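PDB 6QPS: polysaccharide Lyase Family 6 from Bacteroides cellulosilyticus, which acts as a calcium-binding alginate lyase specific for mannuronic acid, probably cleaving the polysaccharide by beta-elimination, as other polysaccharide lyases do. Local coordinates for residues A[92-97]-A[128-133]; A[117-122]-A[157-162]; A[305-310]-A[350-355]; A[375-380]-A[403-408]. One frame throughout, in Å; residues are numbered along the deposited sequence.

Contact 1 (A[92-97]-A[128-133])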
loop_
_atom_site.group_PDB
_atom_site.type_symbol
_atom_site.label_atom_id
_atom_site.label_comp_id
_atom_site.label_asym_id
_atom_site.label_seq_id
_atom_site.Cartn_x
_atom_site.Cartn_y
_atom_site.Cartn_z
ATOM N N LEU A 92 -3.879 10.280 19.119
ATOM C CA LEU A 92 -2.465 10.180 19.448
ATOM C C LEU A 92 -1.652 10.934 18.408
ATOM O O LEU A 92 -1.808 10.695 17.204
ATOM C CB LEU A 92 -2.048 8.714 19.491
ATOM C CG LEU A 92 -0.557 8.382 19.502
ATOM C CD1 LEU A 92 0.103 9.010 20.725
ATOM C CD2 LEU A 92 -0.340 6.872 19.457
ATOM N N LYS A 93 -0.799 11.851 18.871
ATOM C CA LYS A 93 0.104 12.609 18.018
ATOM C C LYS A 93 1.524 12.311 18.473
ATOM O O LYS A 93 1.807 12.364 19.680
ATOM C CB LYS A 93 -0.188 14.102 18.126
ATOM C CG LYS A 93 -1.538 14.502 17.537
ATOM C CD LYS A 93 -1.774 15.997 17.664
ATOM C CE LYS A 93 -2.619 16.538 16.512
ATOM N NZ LYS A 93 -1.870 16.496 15.209
ATOM N N ILE A 94 2.402 12.019 17.515
ATOM C CA ILE A 94 3.798 11.636 17.736
ATOM C C ILE A 94 4.661 12.662 17.009
ATOM O O ILE A 94 4.506 12.852 15.797
ATOM C CB ILE A 94 4.065 10.224 17.180
ATOM C CG1 ILE A 94 3.148 9.166 17.815
ATOM C CG2 ILE A 94 5.537 9.835 17.361
ATOM C CD1 ILE A 94 2.994 7.902 16.964
ATOM N N TYR A 95 5.572 13.319 17.723
ATOM C CA TYR A 95 6.383 14.358 17.100
ATOM C C TYR A 95 7.647 14.513 17.926
ATOM O O TYR A 95 7.606 14.441 19.151
ATOM C CB TYR A 95 5.617 15.690 16.957
ATOM C CG TYR A 95 4.921 16.188 18.217
ATOM C CD1 TYR A 95 3.680 15.686 18.584
ATOM C CD2 TYR A 95 5.494 17.152 19.032
ATOM C CE1 TYR A 95 3.044 16.118 19.711
ATOM C CE2 TYR A 95 4.852 17.591 20.177
ATOM C CZ TYR A 95 3.628 17.056 20.517
ATOM O OH TYR A 95 2.980 17.476 21.651
ATOM N N GLY A 96 8.758 14.782 17.248
ATOM C CA GLY A 96 10.063 14.725 17.879
ATOM C C GLY A 96 10.982 13.834 17.069
ATOM O O GLY A 96 10.765 13.685 15.865
ATOM N N GLU A 97 12.000 13.251 17.699
ATOM C CA GLU A 97 12.959 12.420 16.991
ATOM C C GLU A 97 13.204 11.124 17.753
ATOM O O GLU A 97 13.192 11.094 18.986
ATOM C CB GLU A 97 14.324 13.115 16.854
ATOM C CG GLU A 97 14.338 14.447 16.147
ATOM C CD GLU A 97 15.596 15.225 16.472
ATOM O OE1 GLU A 97 16.712 14.684 16.284
ATOM O OE2 GLU A 97 15.462 16.370 16.938
ATOM N N SER A 128 10.377 12.660 13.109
ATOM C CA SER A 128 11.404 12.145 12.211
ATOM C C SER A 128 12.166 11.027 12.915
ATOM O O SER A 128 12.327 11.024 14.135
ATOM C CB SER A 128 12.351 13.231 11.705
ATOM O OG SER A 128 13.031 13.836 12.781
ATOM N N PHE A 129 12.595 10.046 12.135
ATOM C CA PHE A 129 13.314 8.887 12.664
ATOM C C PHE A 129 12.521 8.176 13.759
ATOM O O PHE A 129 13.088 7.634 14.708
ATOM C CB PHE A 129 14.725 9.249 13.136
ATOM C CG PHE A 129 15.634 9.650 12.023
ATOM C CD1 PHE A 129 15.836 10.978 11.742
ATOM C CD2 PHE A 129 16.266 8.690 11.240
ATOM C CE1 PHE A 129 16.674 11.359 10.695
ATOM C CE2 PHE A 129 17.100 9.070 10.196
ATOM C CZ PHE A 129 17.293 10.398 9.935
ATOM N N CYS A 130 11.200 8.186 13.653
ATOM C CA CYS A 130 10.315 7.521 14.599
ATOM C C CYS A 130 9.810 6.222 13.976
ATOM O O CYS A 130 9.856 6.037 12.761
ATOM C CB CYS A 130 9.161 8.445 14.978
ATOM S SG CYS A 130 9.678 9.896 15.962
ATOM N N ARG A 131 9.348 5.306 14.829
ATOM C CA ARG A 131 9.072 3.946 14.385
ATOM C C ARG A 131 7.917 3.343 15.169
ATOM O O ARG A 131 7.834 3.510 16.383
ATOM C CB ARG A 131 10.314 3.080 14.579
ATOM C CG ARG A 131 10.161 1.627 14.169
ATOM C CD ARG A 131 11.493 0.912 14.336
ATOM N NE ARG A 131 11.404 -0.498 13.988
ATOM C CZ ARG A 131 12.299 -1.422 14.316
ATOM N NH1 ARG A 131 13.383 -1.085 15.012
ATOM N NH2 ARG A 131 12.119 -2.676 13.949
ATOM N N MET A 132 7.006 2.674 14.459
ATOM C CA MET A 132 5.985 1.831 15.077
ATOM C C MET A 132 6.263 0.401 14.632
ATOM O O MET A 132 6.233 0.113 13.431
ATOM C CB MET A 132 4.586 2.294 14.657
ATOM C CG MET A 132 3.479 1.397 15.114
ATOM S SD MET A 132 1.888 1.753 14.286
ATOM C CE MET A 132 1.575 3.389 14.844
ATOM N N THR A 133 6.544 -0.490 15.590
ATOM C CA THR A 133 6.970 -1.849 15.283
ATOM C C THR A 133 6.240 -2.857 16.166
ATOM O O THR A 133 6.029 -2.628 17.365
ATOM C CB THR A 133 8.500 -1.982 15.375
ATOM O OG1 THR A 133 8.881 -3.270 14.905
ATOM C CG2 THR A 133 9.019 -1.805 16.806
HETATM O O HOH W 1 11.440 15.904 13.563
#

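Contact 2 (A[117-122]-A[157-162])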
loop_
_atom_site.group_PDB
_atom_site.type_symbol
_atom_site.label_atom_id
_atom_site.label_comp_id
_atom_site.label_asym_id
_atom_site.label_seq_id
_atom_site.Cartn_x
_atom_site.Cartn_y
_atom_site.Cartn_z
ATOM N N ILE A 117 -4.023 7.976 14.839
ATOM C CA ILE A 117 -2.591 8.065 15.151
ATOM C C ILE A 117 -1.940 8.894 14.039
ATOM O O ILE A 117 -2.056 8.550 12.853
ATOM C CB ILE A 117 -1.925 6.678 15.227
ATOM C CG1 ILE A 117 -2.612 5.795 16.272
ATOM C CG2 ILE A 117 -0.421 6.811 15.494
ATOM C CD1 ILE A 117 -2.089 4.346 16.285
ATOM N N ASP A 118 -1.241 9.972 14.413
ATOM C CA ASP A 118 -0.690 10.942 13.462
ATOM C C ASP A 118 0.732 11.294 13.887
ATOM O O ASP A 118 1.001 11.487 15.078
ATOM C CB ASP A 118 -1.586 12.192 13.420
ATOM C CG ASP A 118 -1.434 13.019 12.158
ATOM O OD1 ASP A 118 -0.656 12.660 11.247
ATOM O OD2 ASP A 118 -2.114 14.067 12.105
ATOM N N PHE A 119 1.619 11.409 12.904
ATOM C CA PHE A 119 3.048 11.684 13.116
ATOM C C PHE A 119 3.379 13.185 13.004
ATOM O O PHE A 119 4.448 13.580 12.505
ATOM C CB PHE A 119 3.892 10.834 12.156
ATOM C CG PHE A 119 4.073 9.374 12.597
ATOM C CD1 PHE A 119 3.009 8.476 12.578
ATOM C CD2 PHE A 119 5.312 8.888 13.000
ATOM C CE1 PHE A 119 3.185 7.146 12.981
ATOM C CE2 PHE A 119 5.476 7.539 13.386
ATOM C CZ PHE A 119 4.397 6.691 13.389
ATOM N N GLN A 120 2.480 14.022 13.520
ATOM C CA GLN A 120 2.640 15.465 13.567
ATOM C C GLN A 120 1.937 15.979 14.817
ATOM O O GLN A 120 0.880 15.463 15.206
ATOM C CB GLN A 120 2.008 16.100 12.313
ATOM C CG GLN A 120 1.999 17.611 12.260
ATOM C CD GLN A 120 1.329 18.148 11.011
ATOM O OE1 GLN A 120 1.960 18.803 10.197
ATOM N NE2 GLN A 120 0.031 17.905 10.885
ATOM N N GLY A 121 2.531 16.982 15.453
ATOM C CA GLY A 121 1.866 17.729 16.499
ATOM C C GLY A 121 1.095 18.880 15.902
ATOM O O GLY A 121 0.203 18.663 15.072
ATOM N N GLU A 122 1.430 20.101 16.301
ATOM C CA GLU A 122 0.961 21.267 15.563
ATOM C C GLU A 122 1.412 21.144 14.110
ATOM O O GLU A 122 2.443 20.536 13.809
ATOM C CB GLU A 122 1.512 22.540 16.199
ATOM C CG GLU A 122 1.014 23.845 15.563
ATOM C CD GLU A 122 -0.512 23.961 15.563
ATOM O OE1 GLU A 122 -1.130 23.504 14.582
ATOM O OE2 GLU A 122 -1.077 24.483 16.546
ATOM N N VAL A 157 -3.520 5.492 10.604
ATOM C CA VAL A 157 -2.146 5.974 10.753
ATOM C C VAL A 157 -1.843 7.009 9.668
ATOM O O VAL A 157 -2.044 6.751 8.476
ATOM C CB VAL A 157 -1.131 4.817 10.681
ATOM C CG1 VAL A 157 0.291 5.336 10.878
ATOM C CG2 VAL A 157 -1.459 3.746 11.688
ATOM N N GLY A 158 -1.387 8.188 10.095
ATOM C CA GLY A 158 -0.944 9.220 9.179
ATOM C C GLY A 158 0.550 9.476 9.296
ATOM O O GLY A 158 1.033 9.959 10.329
ATOM N N LEU A 159 1.294 9.132 8.254
ATOM C CA LEU A 159 2.709 9.457 8.218
ATOM C C LEU A 159 2.921 10.898 7.753
ATOM O O LEU A 159 2.278 11.370 6.800
ATOM C CB LEU A 159 3.419 8.473 7.289
ATOM C CG LEU A 159 3.789 7.100 7.854
ATOM C CD1 LEU A 159 4.261 6.128 6.777
ATOM C CD2 LEU A 159 4.919 7.261 8.906
ATOM N N ARG A 160 3.810 11.598 8.468
ATOM C CA ARG A 160 4.242 12.968 8.200
ATOM C C ARG A 160 5.751 12.997 8.408
ATOM O O ARG A 160 6.333 12.040 8.916
ATOM C CB ARG A 160 3.610 13.958 9.198
ATOM C CG ARG A 160 2.102 13.743 9.461
ATOM C CD ARG A 160 1.241 14.745 8.807
ATOM N NE ARG A 160 -0.143 14.603 9.253
ATOM C CZ ARG A 160 -1.169 15.279 8.757
ATOM N NH1 ARG A 160 -1.001 16.150 7.770
ATOM N NH2 ARG A 160 -2.388 15.056 9.259
ATOM N N GLY A 161 6.378 14.131 8.116
ATOM C CA GLY A 161 7.792 14.275 8.450
ATOM C C GLY A 161 8.705 13.493 7.516
ATOM O O GLY A 161 8.500 13.420 6.303
ATOM N N THR A 162 9.781 12.949 8.089
ATOM C CA THR A 162 10.828 12.289 7.319
ATOM C C THR A 162 11.367 11.083 8.087
ATOM O O THR A 162 11.390 11.055 9.324
ATOM C CB THR A 162 12.011 13.245 7.000
ATOM O OG1 THR A 162 12.553 13.745 8.230
ATOM C CG2 THR A 162 11.588 14.414 6.127
#

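Contact 3 (A[305-310]-A[350-355])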
loop_
_atom_site.group_PDB
_atom_site.type_symbol
_atom_site.label_atom_id
_atom_site.label_comp_id
_atom_site.label_asym_id
_atom_site.label_seq_id
_atom_site.Cartn_x
_atom_site.Cartn_y
_atom_site.Cartn_z
ATOM N N ASN A 305 7.357 -8.579 -11.757
ATOM C CA ASN A 305 6.121 -8.825 -11.031
ATOM C C ASN A 305 5.435 -10.067 -11.576
ATOM O O ASN A 305 5.534 -10.379 -12.759
ATOM C CB ASN A 305 5.203 -7.608 -11.121
ATOM C CG ASN A 305 5.879 -6.345 -10.585
ATOM O OD1 ASN A 305 5.924 -6.116 -9.387
ATOM N ND2 ASN A 305 6.430 -5.528 -11.496
ATOM N N TYR A 306 4.752 -10.788 -10.683
ATOM C CA TYR A 306 4.112 -12.069 -10.998
ATOM C C TYR A 306 2.646 -11.952 -10.595
ATOM O O TYR A 306 2.341 -11.822 -9.404
ATOM C CB TYR A 306 4.822 -13.187 -10.223
ATOM C CG TYR A 306 4.491 -14.611 -10.646
ATOM C CD1 TYR A 306 3.275 -15.196 -10.320
ATOM C CD2 TYR A 306 5.415 -15.388 -11.356
ATOM C CE1 TYR A 306 2.978 -16.504 -10.679
ATOM C CE2 TYR A 306 5.130 -16.693 -11.707
ATOM C CZ TYR A 306 3.908 -17.243 -11.374
ATOM O OH TYR A 306 3.642 -18.551 -11.749
ATOM N N ILE A 307 1.752 -11.970 -11.590
ATOM C CA ILE A 307 0.316 -11.719 -11.401
ATOM C C ILE A 307 -0.436 -12.972 -11.822
ATOM O O ILE A 307 -0.334 -13.389 -12.984
ATOM C CB ILE A 307 -0.146 -10.511 -12.228
ATOM C CG1 ILE A 307 0.592 -9.276 -11.734
ATOM C CG2 ILE A 307 -1.617 -10.309 -12.102
ATOM C CD1 ILE A 307 0.711 -8.133 -12.705
ATOM N N LYS A 308 -1.148 -13.590 -10.879
ATOM C CA LYS A 308 -1.828 -14.866 -11.095
ATOM C C LYS A 308 -3.309 -14.824 -10.729
ATOM O O LYS A 308 -3.677 -14.446 -9.614
ATOM C CB LYS A 308 -1.131 -15.976 -10.269
ATOM C CG LYS A 308 -1.718 -17.370 -10.431
ATOM C CD LYS A 308 -1.114 -18.401 -9.472
ATOM C CE LYS A 308 -1.534 -19.809 -9.847
ATOM N NZ LYS A 308 -1.154 -20.793 -8.787
ATOM N N ASP A 309 -4.146 -15.343 -11.640
ATOM C CA ASP A 309 -5.556 -15.619 -11.376
ATOM C C ASP A 309 -6.291 -14.403 -10.810
ATOM O O ASP A 309 -7.083 -14.532 -9.873
ATOM C CB ASP A 309 -5.734 -16.801 -10.415
ATOM C CG ASP A 309 -5.253 -18.128 -10.976
ATOM O OD1 ASP A 309 -5.152 -18.296 -12.223
ATOM O OD2 ASP A 309 -4.992 -19.036 -10.145
ATOM N N VAL A 310 -6.045 -13.214 -11.371
ATOM C CA VAL A 310 -6.824 -12.028 -11.002
ATOM C C VAL A 310 -7.902 -11.819 -12.058
ATOM O O VAL A 310 -7.668 -12.055 -13.245
ATOM C CB VAL A 310 -5.964 -10.763 -10.810
ATOM C CG1 VAL A 310 -4.971 -10.984 -9.673
ATOM C CG2 VAL A 310 -5.228 -10.356 -12.080
ATOM N N ASN A 350 7.954 -9.495 -16.493
ATOM C CA ASN A 350 6.832 -9.820 -15.625
ATOM C C ASN A 350 6.141 -11.083 -16.133
ATOM O O ASN A 350 6.370 -11.535 -17.254
ATOM C CB ASN A 350 5.811 -8.673 -15.623
ATOM C CG ASN A 350 6.433 -7.336 -15.225
ATOM O OD1 ASN A 350 6.620 -7.037 -14.054
ATOM N ND2 ASN A 350 6.744 -6.505 -16.225
ATOM N N THR A 351 5.284 -11.655 -15.289
ATOM C CA THR A 351 4.471 -12.824 -15.633
ATOM C C THR A 351 3.008 -12.506 -15.377
ATOM O O THR A 351 2.668 -12.010 -14.298
ATOM C CB THR A 351 4.874 -14.035 -14.787
ATOM O OG1 THR A 351 6.222 -14.417 -15.089
ATOM C CG2 THR A 351 3.953 -15.210 -15.056
ATOM N N PHE A 352 2.156 -12.769 -16.380
ATOM C CA PHE A 352 0.710 -12.598 -16.287
ATOM C C PHE A 352 0.095 -13.956 -16.587
ATOM O O PHE A 352 0.040 -14.382 -17.747
ATOM C CB PHE A 352 0.233 -11.544 -17.265
ATOM C CG PHE A 352 0.909 -10.230 -17.100
ATOM C CD1 PHE A 352 0.409 -9.287 -16.219
ATOM C CD2 PHE A 352 2.059 -9.927 -17.811
ATOM C CE1 PHE A 352 1.033 -8.072 -16.050
ATOM C CE2 PHE A 352 2.678 -8.686 -17.654
ATOM C CZ PHE A 352 2.180 -7.776 -16.760
ATOM N N LEU A 353 -0.334 -14.631 -15.530
ATOM C CA LEU A 353 -0.814 -16.005 -15.588
ATOM C C LEU A 353 -2.313 -16.032 -15.313
ATOM O O LEU A 353 -2.758 -15.662 -14.214
ATOM C CB LEU A 353 -0.036 -16.852 -14.578
ATOM C CG LEU A 353 -0.416 -18.316 -14.471
ATOM C CD1 LEU A 353 -0.260 -19.057 -15.805
ATOM C CD2 LEU A 353 0.374 -19.021 -13.386
ATOM N N ASN A 354 -3.086 -16.466 -16.307
ATOM C CA ASN A 354 -4.541 -16.374 -16.232
ATOM C C ASN A 354 -4.973 -14.999 -15.701
ATOM O O ASN A 354 -5.874 -14.886 -14.863
ATOM C CB ASN A 354 -5.118 -17.514 -15.406
ATOM C CG ASN A 354 -6.608 -17.553 -15.453
ATOM O OD1 ASN A 354 -7.228 -17.285 -16.497
ATOM N ND2 ASN A 354 -7.220 -17.917 -14.325
ATOM N N SER A 355 -4.334 -13.950 -16.233
ATOM C CA SER A 355 -4.594 -12.559 -15.877
ATOM C C SER A 355 -4.476 -11.697 -17.134
ATOM O O SER A 355 -3.534 -11.849 -17.911
ATOM C CB SER A 355 -3.556 -12.096 -14.837
ATOM O OG SER A 355 -3.613 -12.911 -13.664
#

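Contact 4 (A[375-380]-A[403-408])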
loop_
_atom_site.group_PDB
_atom_site.type_symbol
_atom_site.label_atom_id
_atom_site.label_comp_id
_atom_site.label_asym_id
_atom_site.label_seq_id
_atom_site.Cartn_x
_atom_site.Cartn_y
_atom_site.Cartn_z
ATOM N N HIS A 375 9.795 -9.068 -22.892
ATOM C CA HIS A 375 10.263 -10.216 -22.110
ATOM C C HIS A 375 9.277 -10.633 -21.034
ATOM O O HIS A 375 9.667 -11.165 -19.996
ATOM C CB HIS A 375 11.647 -9.989 -21.491
ATOM C CG HIS A 375 12.706 -9.762 -22.507
ATOM N ND1 HIS A 375 13.128 -10.753 -23.360
ATOM C CD2 HIS A 375 13.421 -8.654 -22.821
ATOM C CE1 HIS A 375 14.063 -10.269 -24.158
ATOM N NE2 HIS A 375 14.249 -8.992 -23.862
ATOM N N ASN A 376 7.993 -10.406 -21.275
ATOM C CA ASN A 376 6.950 -10.830 -20.358
ATOM C C ASN A 376 6.384 -12.179 -20.787
ATOM O O ASN A 376 6.296 -12.492 -21.978
ATOM C CB ASN A 376 5.809 -9.809 -20.300
ATOM C CG ASN A 376 6.286 -8.435 -19.877
ATOM O OD1 ASN A 376 6.577 -8.187 -18.718
ATOM N ND2 ASN A 376 6.425 -7.545 -20.836
ATOM N N LEU A 377 5.967 -12.966 -19.802
ATOM C CA LEU A 377 5.235 -14.209 -20.039
ATOM C C LEU A 377 3.739 -13.932 -19.884
ATOM O O LEU A 377 3.299 -13.449 -18.832
ATOM C CB LEU A 377 5.687 -15.297 -19.057
ATOM C CG LEU A 377 4.885 -16.603 -19.152
ATOM C CD1 LEU A 377 5.021 -17.277 -20.508
ATOM C CD2 LEU A 377 5.319 -17.549 -18.038
ATOM N N PHE A 378 2.977 -14.205 -20.939
ATOM C CA PHE A 378 1.515 -14.100 -20.946
ATOM C C PHE A 378 1.028 -15.524 -21.155
ATOM O O PHE A 378 1.279 -16.122 -22.200
ATOM C CB PHE A 378 1.091 -13.175 -22.092
ATOM C CG PHE A 378 -0.400 -12.841 -22.169
ATOM C CD1 PHE A 378 -1.147 -12.453 -21.056
ATOM C CD2 PHE A 378 -1.018 -12.858 -23.395
ATOM C CE1 PHE A 378 -2.494 -12.124 -21.184
ATOM C CE2 PHE A 378 -2.344 -12.522 -23.523
ATOM C CZ PHE A 378 -3.090 -12.184 -22.403
ATOM N N ALA A 379 0.400 -16.108 -20.130
ATOM C CA ALA A 379 0.107 -17.539 -20.155
ATOM C C ALA A 379 -1.208 -17.837 -19.455
ATOM O O ALA A 379 -1.709 -17.032 -18.662
ATOM C CB ALA A 379 1.235 -18.333 -19.484
ATOM N N GLY A 380 -1.723 -19.020 -19.713
ATOM C CA GLY A 380 -2.950 -19.450 -19.079
ATOM C C GLY A 380 -3.663 -20.478 -19.943
ATOM O O GLY A 380 -3.030 -21.255 -20.656
ATOM N N GLU A 403 6.529 -13.999 -24.421
ATOM C CA GLU A 403 6.148 -15.393 -24.605
ATOM C C GLU A 403 4.650 -15.551 -24.405
ATOM O O GLU A 403 4.059 -14.917 -23.529
ATOM C CB GLU A 403 6.931 -16.288 -23.655
ATOM C CG GLU A 403 8.374 -16.479 -24.106
ATOM C CD GLU A 403 9.190 -17.366 -23.185
ATOM O OE1 GLU A 403 8.709 -17.693 -22.085
ATOM O OE2 GLU A 403 10.324 -17.721 -23.564
ATOM N N TRP A 404 4.057 -16.431 -25.214
ATOM C CA TRP A 404 2.614 -16.631 -25.284
ATOM C C TRP A 404 2.348 -18.115 -25.075
ATOM O O TRP A 404 2.723 -18.944 -25.919
ATOM C CB TRP A 404 2.146 -16.189 -26.673
ATOM C CG TRP A 404 0.684 -16.373 -26.994
ATOM C CD1 TRP A 404 0.043 -17.545 -27.339
ATOM C CD2 TRP A 404 -0.313 -15.340 -27.069
ATOM N NE1 TRP A 404 -1.284 -17.295 -27.584
ATOM C CE2 TRP A 404 -1.522 -15.952 -27.445
ATOM C CE3 TRP A 404 -0.290 -13.952 -26.873
ATOM C CZ2 TRP A 404 -2.701 -15.229 -27.609
ATOM C CZ3 TRP A 404 -1.463 -13.241 -27.028
ATOM C CH2 TRP A 404 -2.655 -13.883 -27.405
ATOM N N ALA A 405 1.721 -18.463 -23.955
ATOM C CA ALA A 405 1.528 -19.879 -23.598
ATOM C C ALA A 405 0.088 -20.168 -23.162
ATOM O O ALA A 405 -0.276 -20.045 -21.988
ATOM C CB ALA A 405 2.546 -20.325 -22.540
ATOM N N PHE A 406 -0.746 -20.573 -24.122
ATOM C CA PHE A 406 -2.166 -20.843 -23.903
ATOM C C PHE A 406 -2.534 -22.183 -24.537
ATOM O O PHE A 406 -1.794 -22.741 -25.353
ATOM C CB PHE A 406 -3.030 -19.695 -24.439
ATOM C CG PHE A 406 -2.827 -18.389 -23.689
ATOM C CD1 PHE A 406 -1.900 -17.438 -24.116
ATOM C CD2 PHE A 406 -3.526 -18.148 -22.530
ATOM C CE1 PHE A 406 -1.725 -16.267 -23.400
ATOM C CE2 PHE A 406 -3.358 -16.980 -21.822
ATOM C CZ PHE A 406 -2.469 -16.043 -22.246
ATOM N N SER A 407 -3.703 -22.704 -24.142
ATOM C CA SER A 407 -4.072 -24.077 -24.472
ATOM C C SER A 407 -4.295 -24.261 -25.963
ATOM O O SER A 407 -3.866 -25.272 -26.533
ATOM C CB SER A 407 -5.336 -24.474 -23.711
ATOM O OG SER A 407 -5.145 -24.402 -22.313
ATOM N N ASP A 408 -4.991 -23.315 -26.609
ATOM C CA ASP A 408 -5.250 -23.408 -28.042
ATOM C C ASP A 408 -4.033 -22.861 -28.773
ATOM O O ASP A 408 -3.712 -21.674 -28.648
ATOM C CB ASP A 408 -6.507 -22.609 -28.403
ATOM C CG ASP A 408 -6.928 -22.785 -29.858
ATOM O OD1 ASP A 408 -6.099 -23.208 -30.693
ATOM O OD2 ASP A 408 -8.108 -22.505 -30.176
HETATM O O HOH W 2 -2.598 -23.891 -21.300
#

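Contact 1 (A[92-97]-A[128-133])
Glu97 and Ser128 are joined by one parallel beta bridge, with CA atoms 5.0 Å apart, just past the corner that the chain turns at Gly96. Ser128 N donates to Gly96 O at 3.0 Å, and Glu97 CA comes to 3.2 Å from Ser128 O in a CA-H...O contact. Beyond this bridge the backbones part. Ser128 OG stands between its own N and carbonyl carbon (chi1 61°) and meets a water at 2.7 Å; that water also donates to Gly96 O, so the carbonyl at the corner receives both a backbone N-H and a water. The side chains of Glu97 and Ser128 share a side of the bridge, but the approach of Glu97 is uncertain because the residue has two conformers. Cys130 is directed toward the first segment, with SG 3.9 Å from Gly96 O and, more loosely, 4.4 Å from Ile94 CG2. Around this corner, strand 90-95 runs between strands 54-67 and 115-118, whereas strand 131-138 pairs with strand 99-111. Leu101 and Ile117 pack on Ile94 and Leu99 on Cys130, which fills the interior between two faces of the parallel beta-helix.

Contact 2 (A[117-122]-A[157-162])
Arg160 reaches across to Asp118, Phe119 and Gln120, and its course can be followed atom by atom. CB rests 3.4 Å from Phe119 O. With CG beside the backbone N and a bend at the next bond (chi2 -105°), the chain folds over toward Asp118, and CG and CD run along Gln120 CB, with CG 3.7 Å from it. NE then makes an almost straight bond to Asp118 OD1 (2.8 Å, 176°), in the guanidinium plane and on the syn lone pair. NH2 takes the other oxygen, OD2, at 3.0 Å, less straight and tilted from that plane. This side-on salt bridge holds the guanidinium by two nitrogens and should limit its rotation. Over the centre of one guanidinium face lies Gln120 NE2, 3.6 Å from CZ, while Gln120 OE1 is bonded to Gly124 N; Trp184 adds a cation-pi contact.

The backbones pair in parallel at Ile117-Val157 and Asp118-Gly158, with Gly158 N donating to Ile117 O and Phe119 N to Gly158 O, after which the register slips. Phe119 turns its ring the other way, so that Leu159 CD2 sits squarely over one face, 4.2 Å from the centroid, in a CH-pi contact. The Asp118-Arg160 pair is a local addition; parallel coil-to-coil pairing of strands 115-118 and 155-159, with apolar side chains inward, marks the beta-helix of the chondroitinase B family.

Contact 3 (A[305-310]-A[350-355])
Asn350 OD1 is gripped by two donors of one residue: Asn305 N at 2.9 Å and Asn305 ND2 at 3.0 Å. The two side chains lie side by side and point the same way, their amide planes only 9° apart, which lets the carbonyl of one receive the amide N-H of the other. Asn305 OD1 in turn accepts from Asn280 N, and Asn350 N donates to Asn376 OD1, so Asn305 and Asn350 are two successive rungs of an asparagine ladder, a stack of buried amides at equivalent turns known from many right-handed parallel beta-helices. From these rungs the strands run on in unbroken parallel register, with backbone bonds alternating from Thr351 N to Asp309 N.

On one face of the pair, Thr351 CG2 lies over the Tyr306 ring, 4.1 Å from its centroid, while Tyr306 OH bonds to Glu437 of helix 433-445. On the other face Ile307 CD1 is pressed to 3.4 Å from Phe352 CE1, a tight contact. Asp309 and Asn354, paired across the contact, both adopt positive phi, and Asn354 ND2 donates at 3.0 Å to Asp309 OD1, meeting it from above the carboxylate plane. A chi1 of -59° turns Ser355 OG back to Leu353 O, to which it donates at 2.9 Å from above the carbonyl plane; that carbonyl also accepts Asp309 N. Ser355 OG also receives a weak hydrogen bond from Val310 N at 3.4 Å.

Contact 4 (A[375-380]-A[403-408])
Four backbone hydrogen bonds tie Asn376 through Gly380 to Glu403 through Ala405 in parallel register: Glu403 N to Asn376 O, Phe378 N to Glu403 O, Ala405 N to Phe378 O and Gly380 N to Ala405 O, all between 2.9 and 3.0 Å.

Aromatic contacts follow on one face. Phe406 turns an edge to the Phe378 face (centroids 4.8 Å apart, planes at 71°), setting CZ over the centre of that ring. Phe378 in turn directs an edge toward the Trp404 six-membered ring in an offset edge-to-face pair, centroids 5.4 Å apart. Trp404 NE1 is bonded to Ser411 OG. The Phe406 ring also lies against the backbone, its CE2 3.3 Å from Ala379 C, with Ala379 CA over one face.

Aliphatic contacts occupy the other face, where Ala379 CB meets Ala405 CB at 3.9 Å and Leu377 CD1 meets Glu403 CB at 3.8 Å. Past the strand ends, a water donates to Gly380 O at 2.7 Å and is hydrogen-bonded to Ser407 OG.

The chemistry is therefore divided: four backbone bonds satisfy the facing N-H and C=O groups, while an aromatic cluster, in which Phe378 is turned steeply against both Trp404 and Phe406, fills the interior near this end of the beta-helix.

How the contacts relate
Contacts 2, 3 and 4 pair parallel strands of successive coils of one beta-helix, while contact 1 is a single parallel bridge beside a corner. They fall into two groups. Contacts 1 and 2 have centres 7 Å apart and interlock along the chain, since their segments alternate; strands 90-95 and 115-118 are neighbours, and Ile94 N probably bonds to Asp118 O. Contacts 3 and 4 come later and in series, centres 10 Å apart, joined because strand 345-353 of contact 3 pairs with strand 371-379 of contact 4. The two groups lie on opposite sides of the chain's centre, 36 to 47 Å between contact centres. The calcium ligands Asn210, Glu213, Glu242 and Glu244 fall between them in sequence, so coil-to-coil pairing repeats before and after the metal site.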